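Local structure of NAD-dependent aldehyde dehydrogenase (Burkholderia multivorans, 5UJU) at residues 118-123 with 228-233; 122-127 with 163-168; 333-338 with 515-520; 340-345 with 519-524. The protein probably oxidises aldehydes, possibly including glutamate gamma-semialdehyde, to carboxylic acids with NAD+ as the electron acceptor. All blocks are in the same frame, centred on the assembly; numbering follows the deposited sequence.

Following the chain from the N terminus, helix 97-132 opens two contacts in turn. Contact 2 closes first, where helix 158-175 returns antiparallel beside it after 35 mostly helical residues. Contact 1 starts slightly earlier and closes later, at the end of helix 217-230, so the loop of contact 2 nests inside it; the two share Val122 and Ser123 and touch through Ile120, Ala230 and Val168. Contacts 3 and 4 open only after contacts 1 and 2 have closed. Both start on helix 332-344 and end on the loop after strand 511-514; their spans cross each other, with Gly519 and Val520 in common. Contacts 1 and 3 lie on opposite sides of the chain's centre, about 41 Å apart between centres.

Contact 1. Residues 118-123 with 228-233; sequences AWIGVS and DLATGN
Trp119 of helix 97-132 lays its indole over the backbone that ends helix 217-230, and the main interaction is a CH-pi contact. Gly232 CA sits 3.4 Å from the centroid of the five-membered ring of Trp119, only 12° off the normal. The carbonyl carbon of Thr231 lies over the rim of the same face, 3.5 Å from Trp119 CE3. CG of Trp119 is anti to its own carbonyl carbon (chi1 -48°), which swings the ring across the turn, while CB fits against the carbonyl oxygens, 3.3 Å from Leu229 O.

Apolar packing is slighter. Ile120 leaves its helix facing away, but CD1 bends back to within 3.7 Å of Ala230 CB; Val168 and Trp172 of helix 158-175 also border Ile120.

No hydrogen bond joins the two segments, and the polar groups are bound at home or nearby. Ser123 OG donates to Trp119 O at 2.9 Å, from the opposite face of that carbonyl to Ser123 N, and rests 3.6 Å from Leu229 CB. Trp119 NE1 bonds to Trp111 O. In the other segment a Schellman motif, with Gly232 as its C-prime residue at positive phi, stops the helix through the bonds Asn233 N to Asp228 O and Gly232 N to Leu229 O. Asp228 O also takes Thr231 N and Asn233 ND2, the last at 3.2 Å, in the carbonyl plane and on a lone pair.

The fully buried interface therefore rests on shape: a turn whose helix-ending carbonyls, Asp228 O and Leu229 O, are bonded within it presents the CA of a glycine, which the indole face can approach closely.

Contact 2. Residues 122-127 with 163-168; sequences VSLEIL and RALEAV
The 2.9 Å salt bridge from Arg163 NH1 to Glu166 OE1, on the syn lone pair of the carboxylate, runs along helix 158-175 away from the face where Ala164, Leu165 and Val168 meet Leu124 and Leu127. Arg163 also reaches Asp530 O, and Glu166 the backbone N of Phe528, so this polar flank ties the helix to a later loop.

The contact itself is wholly apolar. The two helix segments run antiparallel, at 171° with their axes 10.4 Å apart. Leu127 is directed toward the partner helix and its two methyls divide: CD2 abuts Ala164 CB at 3.5 Å, whereas CD1 lies over the start of the next residue, 3.6 Å from Leu165 N. Leu124 leaves its helix at the flank; its CD1 runs on anti to CA (chi2 171°), which leaves CD2 as the branch turned in toward Leu165 and Val168. The approach of Leu124 CD2 to Leu165 CD1, 3.4 Å, is tighter than a usual methyl contact. The same CD2 touches Val168 CG1 at 3.8 Å. The other methyl of Val168, CG2, turns to Ser123 CB at 3.9 Å.

Phe226 of helix 217-230 covers both Leu127 and Ala164, while Trp34 and Phe528 border Leu165. Helices 97-132 and 158-175 thus form an antiparallel pair with an interface lined by leucine, alanine and valine, packed beside helix 217-230 in the aldehyde dehydrogenase fold.

Contact 3. Residues 333-338 with 515-520; sequences KAAAKN and NLTGGV
Helix 332-344 comes alongside an irregular loop most closely where Ala335 CA and Thr517 CA stand 4.7 Å apart. One side chain, Asn338, makes both direct hydrogen bonds. Its CG is anti to the backbone N (chi1 177°), which sends the amide out from the helix into the bend of the loop. There ND2 donates to Gly518 O and to Val520 O, 3.1 Å each, with N-H...O angles of 151° and 159°. Both acceptors lie near the plane of the amide, though ND2 stands well above the plane of each carbonyl. Two such bonds from one nitrogen fix the rotation of the amide and hold the loop in its curl.

Leu516 O is pressed against Asn338 CG at 2.9 Å without bonding to the amide; its hydrogen bond is to Tyr491 OH. Nearer the start of the helix the fit is looser. Ala334 CB faces Thr517 O at 3.8 Å, and Thr517 CG2 lies against Ala335. A water donates to both Ala334 O and Thr517 O, at 2.7 and 2.8 Å, bridging helix and loop.

Leu516 and Val520 reach Met196 and His562 of the second subunit. The loop itself continues from strand 511-514, one of the two outermost strands of its sheet within this chain. Tyr491 of strand 487-491 packs against Ala335, Asn338 and Thr517, and so backs the meeting of helix and loop.

Contact 4. Residues 340-345 with 519-524; sequences AFSLAL and GVFVNQ
A type I beta turn, Phe521 to Gln524, nestles against the last turn of helix 332-344, meeting Phe341, Ser342 and Leu345. The turn is closed by its backbone bond from Gln524 N to Phe521 O and again by a side chain: Phe521 N donates to Gln524 OE1 at 2.8 Å, approaching from above the plane of the amide carbonyl.

Asn523 provides the direct hydrogen bond across. Its ND2 donates to Ser342 O at 2.9 Å and almost straight, 171°, in the carbonyl plane and on a lone pair. The first torsion of Asn523 (chi1 -42°) sets CG beside its backbone N, aiming the amide at the helix, and OD1 comes within 3.1 Å of Ser342 CB. Ser342 O is among the last carbonyls of the helix, and a side-chain amide from the turn thus binds it as the helix runs out. Leu345, where the chain leaves the helix, lays CD1 against the same amide, 4.1 Å from ND2 of Asn523. From there the chain leads on to Gly348, which with Gly458 binds the sodium ion; the ion lies about 8 Å from the Asn523 side chain.

A water bridges helix and turn: it donates to Ser342 OG at 2.6 Å and accepts from Val522 N at 2.8 Å, while Ser342 OG itself bonds to Asn338 O. Phe521 brings CE1 against Phe341 CB at 3.4 Å; the two rings lie oblique, with planes at 41°. Leu387 and Leu397, from helices 373-388 and 391-398, also touch Phe341, and Gln524 O accepts a hydrogen bond from Arg560 of the second subunit.

Contact 1. Residues 118-123 with 228-233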
loop_
_atom_site.group_PDB
_atom_site.type_symbol
_atom_site.label_atom_id
_atom_site.label_comp_id
_atom_site.label_asym_id
_atom_site.label_seq_id
_atom_site.Cartn_x
_atom_site.Cartn_y
_atom_site.Cartn_z
ATOM N N ALA A 118 -4.704 -22.327 3.901
ATOM C CA ALA A 118 -4.020 -23.033 2.822
ATOM C C ALA A 118 -2.876 -22.206 2.241
ATOM O O ALA A 118 -1.795 -22.741 1.955
ATOM C CB ALA A 118 -5.011 -23.367 1.721
ATOM N N TRP A 119 -3.100 -20.910 2.024
ATOM C CA TRP A 119 -2.037 -20.088 1.438
ATOM C C TRP A 119 -0.813 -20.077 2.336
ATOM O O TRP A 119 0.319 -20.257 1.865
ATOM C CB TRP A 119 -2.515 -18.658 1.187
ATOM C CG TRP A 119 -3.822 -18.557 0.501
ATOM C CD1 TRP A 119 -4.394 -19.473 -0.348
ATOM C CD2 TRP A 119 -4.758 -17.489 0.632
ATOM N NE1 TRP A 119 -5.627 -19.023 -0.765
ATOM C CE2 TRP A 119 -5.876 -17.808 -0.171
ATOM C CE3 TRP A 119 -4.755 -16.278 1.342
ATOM C CZ2 TRP A 119 -6.983 -16.969 -0.269
ATOM C CZ3 TRP A 119 -5.860 -15.441 1.237
ATOM C CH2 TRP A 119 -6.952 -15.789 0.435
ATOM N N ILE A 120 -1.030 -19.895 3.640
ATOM C CA ILE A 120 0.080 -19.852 4.593
ATOM C C ILE A 120 0.689 -21.240 4.759
ATOM O O ILE A 120 1.912 -21.410 4.729
ATOM C CB ILE A 120 -0.401 -19.280 5.946
ATOM C CG1 ILE A 120 -1.047 -17.883 5.789
ATOM C CG2 ILE A 120 0.737 -19.260 6.972
ATOM C CD1 ILE A 120 -0.138 -16.814 5.282
ATOM N N GLY A 121 -0.159 -22.260 4.931
ATOM C CA GLY A 121 0.369 -23.598 5.141
ATOM C C GLY A 121 1.194 -24.084 3.967
ATOM O O GLY A 121 2.308 -24.596 4.137
ATOM N N VAL A 122 0.667 -23.914 2.750
ATOM C CA VAL A 122 1.419 -24.322 1.567
ATOM C C VAL A 122 2.729 -23.534 1.477
ATOM O O VAL A 122 3.790 -24.090 1.162
ATOM C CB VAL A 122 0.550 -24.154 0.305
ATOM C CG1 VAL A 122 1.403 -24.137 -0.964
ATOM C CG2 VAL A 122 -0.515 -25.269 0.224
ATOM N N SER A 123 2.675 -22.232 1.744
ATOM C CA SER A 123 3.902 -21.430 1.713
ATOM C C SER A 123 4.936 -21.953 2.707
ATOM O O SER A 123 6.121 -22.080 2.376
ATOM C CB SER A 123 3.588 -19.960 1.976
ATOM O OG SER A 123 2.892 -19.408 0.872
ATOM N N ASP A 228 3.117 -12.939 -2.404
ATOM C CA ASP A 228 2.058 -13.230 -3.364
ATOM C C ASP A 228 1.320 -14.508 -2.972
ATOM O O ASP A 228 0.092 -14.515 -2.858
ATOM C CB ASP A 228 2.646 -13.363 -4.772
ATOM C CG ASP A 228 2.907 -12.022 -5.467
ATOM O OD1 ASP A 228 2.465 -10.973 -4.966
ATOM O OD2 ASP A 228 3.560 -12.033 -6.546
ATOM N N LEU A 229 2.069 -15.595 -2.742
ATOM C CA LEU A 229 1.454 -16.893 -2.461
ATOM C C LEU A 229 0.690 -16.878 -1.146
ATOM O O LEU A 229 -0.432 -17.387 -1.071
ATOM C CB LEU A 229 2.522 -17.989 -2.431
ATOM C CG LEU A 229 3.054 -18.486 -3.767
ATOM C CD1 LEU A 229 4.193 -19.483 -3.510
ATOM C CD2 LEU A 229 1.907 -19.129 -4.578
ATOM N N ALA A 230 1.280 -16.282 -0.104
ATOM C CA ALA A 230 0.665 -16.230 1.216
ATOM C C ALA A 230 -0.615 -15.404 1.234
ATOM O O ALA A 230 -1.369 -15.467 2.209
ATOM C CB ALA A 230 1.658 -15.664 2.245
ATOM N N THR A 231 -0.850 -14.577 0.219
ATOM C CA THR A 231 -2.108 -13.849 0.139
ATOM C C THR A 231 -3.001 -14.401 -0.972
ATOM O O THR A 231 -3.918 -13.711 -1.428
ATOM C CB THR A 231 -1.849 -12.348 -0.047
ATOM O OG1 THR A 231 -0.993 -12.150 -1.179
ATOM C CG2 THR A 231 -1.167 -11.764 1.220
ATOM N N GLY A 232 -2.731 -15.625 -1.428
ATOM C CA GLY A 232 -3.656 -16.326 -2.308
ATOM C C GLY A 232 -3.525 -16.014 -3.777
ATOM O O GLY A 232 -4.366 -16.453 -4.566
ATOM N N ASN A 233 -2.504 -15.274 -4.177
ATOM C CA ASN A 233 -2.342 -14.954 -5.579
ATOM C C ASN A 233 -1.655 -16.103 -6.302
ATOM O O ASN A 233 -0.986 -16.934 -5.690
ATOM C CB ASN A 233 -1.514 -13.665 -5.725
ATOM C CG ASN A 233 -2.199 -12.482 -5.102
ATOM O OD1 ASN A 233 -3.071 -11.890 -5.714
ATOM N ND2 ASN A 233 -1.843 -12.157 -3.857
#

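Contact 2. Residues 122-127 with 163-168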
loop_
_atom_site.group_PDB
_atom_site.type_symbol
_atom_site.label_atom_id
_atom_site.label_comp_id
_atom_site.label_asym_id
_atom_site.label_seq_id
_atom_site.Cartn_x
_atom_site.Cartn_y
_atom_site.Cartn_z
ATOM N N VAL A 122 0.667 -23.914 2.750
ATOM C CA VAL A 122 1.419 -24.322 1.567
ATOM C C VAL A 122 2.729 -23.534 1.477
ATOM O O VAL A 122 3.790 -24.090 1.162
ATOM C CB VAL A 122 0.550 -24.154 0.305
ATOM C CG1 VAL A 122 1.403 -24.137 -0.964
ATOM C CG2 VAL A 122 -0.515 -25.269 0.224
ATOM N N SER A 123 2.675 -22.232 1.744
ATOM C CA SER A 123 3.902 -21.430 1.713
ATOM C C SER A 123 4.936 -21.953 2.707
ATOM O O SER A 123 6.121 -22.080 2.376
ATOM C CB SER A 123 3.588 -19.960 1.976
ATOM O OG SER A 123 2.892 -19.408 0.872
ATOM N N LEU A 124 4.507 -22.266 3.931
ATOM C CA LEU A 124 5.464 -22.709 4.940
ATOM C C LEU A 124 6.038 -24.072 4.598
ATOM O O LEU A 124 7.210 -24.345 4.888
ATOM C CB LEU A 124 4.810 -22.740 6.321
ATOM C CG LEU A 124 4.281 -21.382 6.786
ATOM C CD1 LEU A 124 3.440 -21.491 8.075
ATOM C CD2 LEU A 124 5.424 -20.395 6.948
ATOM N N GLU A 125 5.232 -24.937 3.985
ATOM C CA GLU A 125 5.730 -26.238 3.563
ATOM C C GLU A 125 6.732 -26.101 2.428
ATOM O O GLU A 125 7.753 -26.801 2.410
ATOM C CB GLU A 125 4.560 -27.139 3.163
ATOM C CG GLU A 125 4.967 -28.479 2.561
ATOM C CD GLU A 125 5.674 -29.417 3.537
ATOM O OE1 GLU A 125 5.548 -29.241 4.770
ATOM O OE2 GLU A 125 6.358 -30.346 3.052
ATOM N N ILE A 126 6.455 -25.221 1.463
ATOM C CA ILE A 126 7.426 -24.964 0.404
ATOM C C ILE A 126 8.760 -24.525 1.014
ATOM O O ILE A 126 9.824 -25.031 0.644
ATOM C CB ILE A 126 6.892 -23.914 -0.587
ATOM C CG1 ILE A 126 5.654 -24.441 -1.343
ATOM C CG2 ILE A 126 8.022 -23.449 -1.530
ATOM C CD1 ILE A 126 4.918 -23.373 -2.142
ATOM N N LEU A 127 8.712 -23.599 1.984
ATOM C CA LEU A 127 9.938 -23.105 2.626
ATOM C C LEU A 127 10.703 -24.226 3.326
ATOM O O LEU A 127 11.939 -24.272 3.271
ATOM C CB LEU A 127 9.606 -21.979 3.610
ATOM C CG LEU A 127 9.120 -20.701 2.908
ATOM C CD1 LEU A 127 8.825 -19.579 3.889
ATOM C CD2 LEU A 127 10.178 -20.278 1.922
ATOM N N ARG A 163 13.887 -14.494 4.704
ATOM C CA ARG A 163 13.155 -13.345 4.170
ATOM C C ARG A 163 11.815 -13.768 3.582
ATOM O O ARG A 163 10.838 -13.011 3.637
ATOM C CB ARG A 163 14.002 -12.614 3.118
ATOM C CG ARG A 163 15.179 -11.789 3.689
ATOM C CD ARG A 163 14.683 -10.570 4.477
ATOM N NE ARG A 163 15.783 -9.776 5.047
ATOM C CZ ARG A 163 15.624 -8.644 5.739
ATOM N NH1 ARG A 163 14.407 -8.157 5.977
ATOM N NH2 ARG A 163 16.689 -7.993 6.209
ATOM N N ALA A 164 11.761 -14.951 2.969
ATOM C CA ALA A 164 10.476 -15.488 2.525
ATOM C C ALA A 164 9.546 -15.703 3.715
ATOM O O ALA A 164 8.390 -15.273 3.701
ATOM C CB ALA A 164 10.693 -16.792 1.753
ATOM N N LEU A 165 10.061 -16.320 4.782
ATOM C CA LEU A 165 9.239 -16.591 5.956
ATOM C C LEU A 165 8.775 -15.298 6.613
ATOM O O LEU A 165 7.634 -15.198 7.086
ATOM C CB LEU A 165 10.039 -17.425 6.957
ATOM C CG LEU A 165 9.249 -17.786 8.223
ATOM C CD1 LEU A 165 8.311 -18.908 7.939
ATOM C CD2 LEU A 165 10.153 -18.145 9.373
ATOM N N GLU A 166 9.650 -14.292 6.632
ATOM C CA GLU A 166 9.277 -12.966 7.107
ATOM C C GLU A 166 8.092 -12.407 6.329
ATOM O O GLU A 166 7.148 -11.867 6.916
ATOM C CB GLU A 166 10.489 -12.039 6.997
ATOM C CG GLU A 166 10.246 -10.638 7.477
ATOM C CD GLU A 166 11.499 -9.786 7.331
ATOM O OE1 GLU A 166 12.031 -9.719 6.202
ATOM O OE2 GLU A 166 11.938 -9.201 8.336
ATOM N N ALA A 167 8.126 -12.528 5.000
ATOM C CA ALA A 167 7.020 -12.044 4.184
ATOM C C ALA A 167 5.724 -12.799 4.499
ATOM O O ALA A 167 4.648 -12.194 4.568
ATOM C CB ALA A 167 7.375 -12.166 2.705
ATOM N N VAL A 168 5.812 -14.121 4.689
ATOM C CA VAL A 168 4.630 -14.909 5.038
ATOM C C VAL A 168 4.083 -14.466 6.388
ATOM O O VAL A 168 2.865 -14.335 6.570
ATOM C CB VAL A 168 4.970 -16.412 5.032
ATOM C CG1 VAL A 168 3.809 -17.227 5.585
ATOM C CG2 VAL A 168 5.320 -16.876 3.628
#

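Contact 3. Residues 333-338 with 515-520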
loop_
_atom_site.group_PDB
_atom_site.type_symbol
_atom_site.label_atom_id
_atom_site.label_comp_id
_atom_site.label_asym_id
_atom_site.label_seq_id
_atom_site.Cartn_x
_atom_site.Cartn_y
_atom_site.Cartn_z
ATOM N N LYS A 333 42.699 1.048 12.581
ATOM C CA LYS A 333 42.983 -0.217 11.915
ATOM C C LYS A 333 41.750 -1.110 11.897
ATOM O O LYS A 333 41.456 -1.751 10.882
ATOM C CB LYS A 333 44.151 -0.930 12.598
ATOM N N ALA A 334 41.006 -1.147 13.006
ATOM C CA ALA A 334 39.796 -1.959 13.055
ATOM C C ALA A 334 38.728 -1.417 12.113
ATOM O O ALA A 334 38.036 -2.192 11.441
ATOM C CB ALA A 334 39.261 -2.034 14.484
ATOM N N ALA A 335 38.554 -0.093 12.082
ATOM C CA ALA A 335 37.568 0.494 11.185
ATOM C C ALA A 335 37.943 0.253 9.729
ATOM O O ALA A 335 37.083 -0.086 8.910
ATOM C CB ALA A 335 37.427 1.987 11.469
ATOM N N ALA A 336 39.225 0.431 9.390
ATOM C CA ALA A 336 39.672 0.228 8.016
ATOM C C ALA A 336 39.469 -1.219 7.576
ATOM O O ALA A 336 39.041 -1.478 6.448
ATOM C CB ALA A 336 41.143 0.632 7.877
ATOM N N LYS A 337 39.761 -2.177 8.456
ATOM C CA LYS A 337 39.573 -3.576 8.093
ATOM C C LYS A 337 38.098 -3.887 7.860
ATOM O O LYS A 337 37.752 -4.620 6.924
ATOM C CB LYS A 337 40.159 -4.484 9.176
ATOM C CG LYS A 337 40.309 -5.941 8.754
ATOM C CD LYS A 337 40.893 -6.805 9.866
ATOM C CE LYS A 337 41.674 -7.980 9.271
ATOM N NZ LYS A 337 41.529 -9.253 10.036
ATOM N N ASN A 338 37.217 -3.348 8.705
ATOM C CA ASN A 338 35.788 -3.587 8.530
ATOM C C ASN A 338 35.302 -2.998 7.211
ATOM O O ASN A 338 34.572 -3.649 6.457
ATOM C CB ASN A 338 35.013 -2.999 9.708
ATOM C CG ASN A 338 33.503 -3.161 9.549
ATOM O OD1 ASN A 338 32.865 -2.416 8.799
ATOM N ND2 ASN A 338 32.924 -4.113 10.280
ATOM N N ASN A 515 29.625 2.968 13.788
ATOM C CA ASN A 515 30.894 2.469 14.343
ATOM C C ASN A 515 31.050 0.957 14.169
ATOM O O ASN A 515 31.348 0.226 15.116
ATOM C CB ASN A 515 31.038 2.864 15.818
ATOM C CG ASN A 515 31.229 4.353 15.995
ATOM O OD1 ASN A 515 31.824 5.004 15.140
ATOM N ND2 ASN A 515 30.692 4.907 17.083
ATOM N N LEU A 516 30.850 0.486 12.941
ATOM C CA LEU A 516 31.074 -0.929 12.628
ATOM C C LEU A 516 32.573 -1.223 12.573
ATOM O O LEU A 516 33.221 -1.028 11.541
ATOM C CB LEU A 516 30.395 -1.296 11.314
ATOM C CG LEU A 516 28.876 -1.151 11.228
ATOM C CD1 LEU A 516 28.401 -1.688 9.883
ATOM C CD2 LEU A 516 28.161 -1.857 12.396
ATOM N N THR A 517 33.136 -1.702 13.685
ATOM C CA THR A 517 34.556 -2.034 13.761
ATOM C C THR A 517 34.802 -3.507 14.069
ATOM O O THR A 517 35.951 -3.893 14.321
ATOM C CB THR A 517 35.259 -1.175 14.819
ATOM O OG1 THR A 517 34.688 -1.446 16.103
ATOM C CG2 THR A 517 35.107 0.304 14.507
ATOM N N GLY A 518 33.761 -4.335 14.067
ATOM C CA GLY A 518 33.912 -5.750 14.359
ATOM C C GLY A 518 33.406 -6.682 13.271
ATOM O O GLY A 518 33.739 -6.522 12.091
ATOM N N GLY A 519 32.603 -7.671 13.656
ATOM C CA GLY A 519 32.178 -8.714 12.748
ATOM C C GLY A 519 30.875 -8.497 12.023
ATOM O O GLY A 519 30.452 -9.380 11.268
ATOM N N VAL A 520 30.216 -7.358 12.208
ATOM C CA VAL A 520 29.002 -7.025 11.471
ATOM C C VAL A 520 29.361 -5.965 10.435
ATOM O O VAL A 520 30.017 -4.966 10.760
ATOM C CB VAL A 520 27.879 -6.541 12.408
ATOM C CG1 VAL A 520 26.699 -6.011 11.605
ATOM C CG2 VAL A 520 27.426 -7.670 13.331
HETATM O O HOH W 1 37.544 -4.721 12.206
#

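Contact 4. Residues 340-345 with 519-524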
loop_
_atom_site.group_PDB
_atom_site.type_symbol
_atom_site.label_atom_id
_atom_site.label_comp_id
_atom_site.label_asym_id
_atom_site.label_seq_id
_atom_site.Cartn_x
_atom_site.Cartn_y
_atom_site.Cartn_z
ATOM N N ALA A 340 37.124 -2.504 4.643
ATOM C CA ALA A 340 37.751 -3.306 3.595
ATOM C C ALA A 340 36.961 -4.586 3.313
ATOM O O ALA A 340 36.777 -4.969 2.153
ATOM C CB ALA A 340 39.176 -3.657 3.997
ATOM N N PHE A 341 36.541 -5.294 4.368
ATOM C CA PHE A 341 35.688 -6.465 4.168
ATOM C C PHE A 341 34.423 -6.083 3.422
ATOM O O PHE A 341 33.946 -6.835 2.562
ATOM C CB PHE A 341 35.310 -7.091 5.511
ATOM C CG PHE A 341 36.191 -8.218 5.934
ATOM C CD1 PHE A 341 36.206 -9.407 5.219
ATOM C CD2 PHE A 341 36.991 -8.101 7.069
ATOM C CE1 PHE A 341 37.024 -10.455 5.609
ATOM C CE2 PHE A 341 37.813 -9.145 7.472
ATOM C CZ PHE A 341 37.831 -10.324 6.740
ATOM N N SER A 342 33.852 -4.922 3.756
ATOM C CA SER A 342 32.605 -4.489 3.133
ATOM C C SER A 342 32.788 -4.218 1.654
ATOM O O SER A 342 31.856 -4.421 0.864
ATOM C CB SER A 342 32.072 -3.242 3.836
ATOM O OG SER A 342 31.965 -3.489 5.222
ATOM N N LEU A 343 33.972 -3.746 1.268
ATOM C CA LEU A 343 34.274 -3.502 -0.134
ATOM C C LEU A 343 34.590 -4.791 -0.885
ATOM O O LEU A 343 34.333 -4.874 -2.090
ATOM C CB LEU A 343 35.449 -2.526 -0.253
ATOM C CG LEU A 343 35.215 -1.088 0.196
ATOM C CD1 LEU A 343 36.556 -0.331 0.248
ATOM C CD2 LEU A 343 34.221 -0.390 -0.725
ATOM N N ALA A 344 35.146 -5.788 -0.200
ATOM C CA ALA A 344 35.644 -7.007 -0.827
ATOM C C ALA A 344 34.586 -8.097 -0.989
ATOM O O ALA A 344 34.663 -8.889 -1.938
ATOM C CB ALA A 344 36.815 -7.554 -0.006
ATOM N N LEU A 345 33.609 -8.150 -0.086
ATOM C CA LEU A 345 32.566 -9.169 -0.077
ATOM C C LEU A 345 31.878 -9.269 -1.432
ATOM O O LEU A 345 31.227 -8.321 -1.880
ATOM C CB LEU A 345 31.542 -8.812 0.999
ATOM C CG LEU A 345 31.560 -9.518 2.345
ATOM C CD1 LEU A 345 30.388 -8.991 3.145
ATOM C CD2 LEU A 345 31.454 -11.022 2.171
ATOM N N GLY A 519 32.603 -7.671 13.656
ATOM C CA GLY A 519 32.178 -8.714 12.748
ATOM C C GLY A 519 30.875 -8.497 12.023
ATOM O O GLY A 519 30.452 -9.380 11.268
ATOM N N VAL A 520 30.216 -7.358 12.208
ATOM C CA VAL A 520 29.002 -7.025 11.471
ATOM C C VAL A 520 29.361 -5.965 10.435
ATOM O O VAL A 520 30.017 -4.966 10.760
ATOM C CB VAL A 520 27.879 -6.541 12.408
ATOM C CG1 VAL A 520 26.699 -6.011 11.605
ATOM C CG2 VAL A 520 27.426 -7.670 13.331
ATOM N N PHE A 521 28.961 -6.194 9.187
ATOM C CA PHE A 521 29.297 -5.303 8.088
ATOM C C PHE A 521 28.045 -4.633 7.545
ATOM O O PHE A 521 26.949 -5.209 7.574
ATOM C CB PHE A 521 30.016 -6.060 6.966
ATOM C CG PHE A 521 31.155 -6.892 7.460
ATOM C CD1 PHE A 521 32.344 -6.286 7.855
ATOM C CD2 PHE A 521 31.031 -8.273 7.570
ATOM C CE1 PHE A 521 33.396 -7.039 8.334
ATOM C CE2 PHE A 521 32.081 -9.036 8.049
ATOM C CZ PHE A 521 33.275 -8.415 8.430
ATOM N N VAL A 522 28.223 -3.395 7.064
ATOM C CA VAL A 522 27.085 -2.638 6.551
ATOM C C VAL A 522 26.366 -3.420 5.458
ATOM O O VAL A 522 25.154 -3.263 5.276
ATOM C CB VAL A 522 27.532 -1.244 6.060
ATOM C CG1 VAL A 522 28.361 -1.349 4.779
ATOM C CG2 VAL A 522 26.318 -0.328 5.880
ATOM N N ASN A 523 27.080 -4.315 4.751
ATOM C CA ASN A 523 26.431 -5.114 3.716
ATOM C C ASN A 523 25.346 -6.012 4.297
ATOM O O ASN A 523 24.397 -6.358 3.589
ATOM C CB ASN A 523 27.424 -6.015 2.973
ATOM C CG ASN A 523 28.730 -5.317 2.641
ATOM O OD1 ASN A 523 29.298 -4.619 3.476
ATOM N ND2 ASN A 523 29.216 -5.517 1.417
ATOM N N GLN A 524 25.466 -6.398 5.566
ATOM C CA GLN A 524 24.641 -7.461 6.128
ATOM C C GLN A 524 23.328 -6.932 6.696
ATOM O O GLN A 524 23.256 -5.821 7.233
ATOM C CB GLN A 524 25.400 -8.195 7.232
ATOM C CG GLN A 524 26.658 -8.885 6.753
ATOM C CD GLN A 524 27.501 -9.406 7.896
ATOM O OE1 GLN A 524 27.715 -8.719 8.896
ATOM N NE2 GLN A 524 27.961 -10.645 7.766
HETATM O O HOH W 2 30.712 -2.203 7.141
#